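Local coordinates for Poly(A) RNA polymerase GLD2 (Rattus norvegicus, PDB 6LBK), which probably adds successive AMP units from ATP to the 3' ends of selected cytoplasmic mRNAs and single nucleotides to certain microRNAs, at residues P46-L57 against S281-G289. The protein carries 1 engineered substitution. Numbering follows the deposited sequence.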
loop_
_atom_site.group_PDB
_atom_site.type_symbol
_atom_site.label_atom_id
_atom_site.label_comp_id
_atom_site.label_asym_id
_atom_site.label_seq_id
_atom_site.Cartn_x
_atom_site.Cartn_y
_atom_site.Cartn_z
ATOM N N PRO A 46 -2.817 -16.374 12.736
ATOM C CA PRO A 46 -4.109 -17.033 12.508
ATOM C C PRO A 46 -4.039 -18.546 12.663
ATOM O O PRO A 46 -3.016 -19.095 13.087
ATOM C CB PRO A 46 -4.465 -16.625 11.073
ATOM C CG PRO A 46 -3.638 -15.394 10.809
ATOM C CD PRO A 46 -2.369 -15.629 11.548
ATOM N N GLU A 47 -5.127 -19.217 12.270
ATOM C CA GLU A 47 -5.421 -20.616 12.567
ATOM C C GLU A 47 -4.492 -21.640 11.915
ATOM O O GLU A 47 -3.710 -22.296 12.613
ATOM C CB GLU A 47 -6.864 -20.895 12.126
ATOM C CG GLU A 47 -7.482 -22.155 12.672
ATOM C CD GLU A 47 -8.371 -21.900 13.867
ATOM O OE1 GLU A 47 -9.300 -21.070 13.757
ATOM O OE2 GLU A 47 -8.134 -22.535 14.915
ATOM N N ALA A 48 -4.604 -21.809 10.598
ATOM C CA ALA A 48 -3.772 -22.700 9.787
ATOM C C ALA A 48 -4.076 -24.170 10.056
ATOM O O ALA A 48 -3.211 -24.923 10.520
ATOM C CB ALA A 48 -2.280 -22.422 10.012
ATOM N N LYS A 49 -5.315 -24.573 9.765
ATOM C CA LYS A 49 -5.781 -25.952 9.877
ATOM C C LYS A 49 -5.645 -26.736 8.575
ATOM O O LYS A 49 -5.722 -27.970 8.598
ATOM C CB LYS A 49 -7.243 -25.998 10.336
ATOM C CG LYS A 49 -7.496 -25.451 11.727
ATOM C CD LYS A 49 -8.844 -25.940 12.267
ATOM C CE LYS A 49 -10.031 -25.055 11.880
ATOM N NZ LYS A 49 -11.272 -25.464 12.640
ATOM N N ASP A 50 -5.461 -26.042 7.452
ATOM C CA ASP A 50 -5.388 -26.589 6.103
ATOM C C ASP A 50 -4.063 -26.200 5.444
ATOM O O ASP A 50 -3.311 -25.351 5.944
ATOM C CB ASP A 50 -6.556 -26.053 5.262
ATOM C CG ASP A 50 -6.613 -24.491 5.253
ATOM O OD1 ASP A 50 -6.758 -23.874 6.343
ATOM O OD2 ASP A 50 -6.472 -23.878 4.162
ATOM N N LYS A 51 -3.802 -26.775 4.261
ATOM C CA LYS A 51 -2.502 -26.561 3.621
ATOM C C LYS A 51 -2.359 -25.144 3.076
ATOM O O LYS A 51 -1.293 -24.533 3.200
ATOM C CB LYS A 51 -2.287 -27.584 2.503
ATOM C CG LYS A 51 -0.922 -27.509 1.797
ATOM C CD LYS A 51 -0.931 -28.435 0.579
ATOM C CE LYS A 51 0.446 -28.605 -0.067
ATOM N NZ LYS A 51 0.623 -29.971 -0.731
ATOM N N LEU A 52 -3.400 -24.628 2.421
ATOM C CA LEU A 52 -3.321 -23.298 1.825
ATOM C C LEU A 52 -3.081 -22.226 2.884
ATOM O O LEU A 52 -2.217 -21.354 2.709
ATOM C CB LEU A 52 -4.588 -23.020 1.012
ATOM C CG LEU A 52 -4.703 -21.677 0.298
ATOM C CD1 LEU A 52 -3.459 -21.368 -0.525
ATOM C CD2 LEU A 52 -5.953 -21.638 -0.578
ATOM N N SER A 53 -3.802 -22.299 4.010
ATOM C CA SER A 53 -3.612 -21.328 5.085
ATOM C C SER A 53 -2.196 -21.405 5.657
ATOM O O SER A 53 -1.564 -20.367 5.905
ATOM C CB SER A 53 -4.658 -21.557 6.186
ATOM O OG SER A 53 -5.982 -21.284 5.740
ATOM N N GLN A 54 -1.671 -22.627 5.841
ATOM C CA GLN A 54 -0.300 -22.798 6.322
ATOM C C GLN A 54 0.711 -22.206 5.350
ATOM O O GLN A 54 1.711 -21.621 5.777
ATOM C CB GLN A 54 0.033 -24.274 6.569
ATOM C CG GLN A 54 -0.249 -24.770 7.974
ATOM C CD GLN A 54 -0.103 -26.295 8.115
ATOM O OE1 GLN A 54 0.553 -26.957 7.299
ATOM N NE2 GLN A 54 -0.727 -26.852 9.151
ATOM N N GLN A 55 0.505 -22.409 4.042
ATOM C CA GLN A 55 1.414 -21.835 3.051
ATOM C C GLN A 55 1.348 -20.316 3.055
ATOM O O GLN A 55 2.361 -19.657 2.814
ATOM C CB GLN A 55 1.095 -22.363 1.651
ATOM C CG GLN A 55 1.568 -23.768 1.398
ATOM C CD GLN A 55 1.009 -24.300 0.122
ATOM O OE1 GLN A 55 -0.140 -24.021 -0.214
ATOM N NE2 GLN A 55 1.807 -25.073 -0.606
ATOM N N ILE A 56 0.174 -19.754 3.350
ATOM C CA ILE A 56 0.032 -18.301 3.403
ATOM C C ILE A 56 0.786 -17.748 4.607
ATOM O O ILE A 56 1.461 -16.719 4.513
ATOM C CB ILE A 56 -1.451 -17.900 3.461
ATOM C CG1 ILE A 56 -2.167 -18.238 2.150
ATOM C CG2 ILE A 56 -1.564 -16.394 3.851
ATOM C CD1 ILE A 56 -3.647 -17.972 2.172
ATOM N N LEU A 57 0.692 -18.435 5.754
ATOM C CA LEU A 57 1.483 -18.022 6.910
ATOM C C LEU A 57 2.977 -18.241 6.693
ATOM O O LEU A 57 3.788 -17.425 7.146
ATOM C CB LEU A 57 1.022 -18.737 8.172
ATOM C CG LEU A 57 -0.254 -18.085 8.662
ATOM C CD1 LEU A 57 -0.871 -18.952 9.712
ATOM C CD2 LEU A 57 0.063 -16.758 9.213
ATOM N N SER A 281 -13.776 -17.220 8.999
ATOM C CA SER A 281 -13.099 -17.680 7.785
ATOM C C SER A 281 -11.587 -17.712 7.991
ATOM O O SER A 281 -10.992 -16.721 8.427
ATOM C CB SER A 281 -13.421 -16.753 6.601
ATOM O OG SER A 281 -14.806 -16.503 6.437
ATOM N N SER A 282 -10.959 -18.842 7.659
ATOM C CA SER A 282 -9.503 -18.950 7.730
ATOM C C SER A 282 -8.848 -18.200 6.568
ATOM O O SER A 282 -9.522 -17.643 5.697
ATOM C CB SER A 282 -9.071 -20.407 7.781
ATOM O OG SER A 282 -9.439 -21.067 6.606
ATOM N N LEU A 283 -7.504 -18.164 6.579
ATOM C CA LEU A 283 -6.752 -17.396 5.578
ATOM C C LEU A 283 -6.989 -17.912 4.160
ATOM O O LEU A 283 -7.067 -17.121 3.210
ATOM C CB LEU A 283 -5.251 -17.434 5.881
ATOM C CG LEU A 283 -4.691 -16.529 6.995
ATOM C CD1 LEU A 283 -3.173 -16.762 7.098
ATOM C CD2 LEU A 283 -5.040 -15.054 6.825
ATOM N N GLY A 284 -7.079 -19.237 3.988
ATOM C CA GLY A 284 -7.310 -19.793 2.658
ATOM C C GLY A 284 -8.728 -19.563 2.170
ATOM O O GLY A 284 -8.941 -19.232 0.997
ATOM N N ASP A 285 -9.712 -19.682 3.076
ATOM C CA ASP A 285 -11.090 -19.293 2.770
ATOM C C ASP A 285 -11.166 -17.833 2.341
ATOM O O ASP A 285 -11.831 -17.501 1.351
ATOM C CB ASP A 285 -12.005 -19.539 3.982
ATOM C CG ASP A 285 -12.320 -21.041 4.221
ATOM O OD1 ASP A 285 -12.220 -21.856 3.270
ATOM O OD2 ASP A 285 -12.681 -21.399 5.374
ATOM N N LEU A 286 -10.447 -16.952 3.042
ATOM C CA LEU A 286 -10.507 -15.524 2.726
ATOM C C LEU A 286 -9.774 -15.185 1.436
ATOM O O LEU A 286 -10.233 -14.334 0.677
ATOM C CB LEU A 286 -9.954 -14.711 3.886
ATOM C CG LEU A 286 -10.879 -14.722 5.093
ATOM C CD1 LEU A 286 -10.079 -14.321 6.330
ATOM C CD2 LEU A 286 -12.056 -13.782 4.842
ATOM N N LEU A 287 -8.639 -15.822 1.161
ATOM C CA LEU A 287 -7.963 -15.551 -0.107
ATOM C C LEU A 287 -8.812 -16.026 -1.289
ATOM O O LEU A 287 -8.912 -15.330 -2.315
ATOM C CB LEU A 287 -6.571 -16.189 -0.128
ATOM C CG LEU A 287 -5.794 -16.145 -1.464
ATOM C CD1 LEU A 287 -5.471 -14.752 -1.942
ATOM C CD2 LEU A 287 -4.546 -17.087 -1.488
ATOM N N LEU A 288 -9.429 -17.214 -1.175
ATOM C CA LEU A 288 -10.369 -17.648 -2.207
ATOM C C LEU A 288 -11.502 -16.638 -2.363
ATOM O O LEU A 288 -11.812 -16.215 -3.484
ATOM C CB LEU A 288 -10.915 -19.041 -1.882
ATOM C CG LEU A 288 -10.479 -20.189 -2.785
ATOM C CD1 LEU A 288 -11.272 -21.444 -2.474
ATOM C CD2 LEU A 288 -10.650 -19.809 -4.218
ATOM N N GLY A 289 -12.105 -16.208 -1.244
ATOM C CA GLY A 289 -13.210 -15.265 -1.329
ATOM C C GLY A 289 -12.799 -13.930 -1.930
ATOM O O GLY A 289 -13.560 -13.302 -2.662
#
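Ser53 OG takes the backbone N-H of Gly284 at 2.9 Å, bent to 150° at the hydrogen, and gives its own proton to Asp50 OD1 at 2.8 Å. Asp50 is the N-cap of helix 51-63, its OD2 taking the capping bond from Ser53 N above the carboxylate plane, while OD1 meets the Ser53 hydroxyl through the syn lone pair; both oxygens thus hold one residue. The bond to Gly284 joins two helix starts: helix 283-297, in the PAP-associated region, runs its first turn into the side of helix 51-63 near that helix's own N-terminus, and the axes of 51-57 and 283-289 approach to 8.2 Å and cross at 89°. With an alanine at Ser53, the Gly284 amide is likely to lose this acceptor, and Asp50 OD1 its hydroxyl donor. Ser53 CA and Gly284 CA lie 4.7 Å apart, an approach consistent with glycine, since a beta carbon there would come tight against Asp50 OD2, Ser53 OG and Leu52 CG. Beside the polar link, Leu283 packs among Pro46, Ile56 and Leu57; with CG anti to its carbonyl carbon (chi1 -78°), its CD1 reaches Leu57 CG. Pro202 of helix 200-213 also touches Ile56 and Leu283. The CG1 branch of Ile56 ends in CD1 against Leu287 CD2 at 3.9 Å, while its CG2 meets Leu283 CD1 at 3.6 Å.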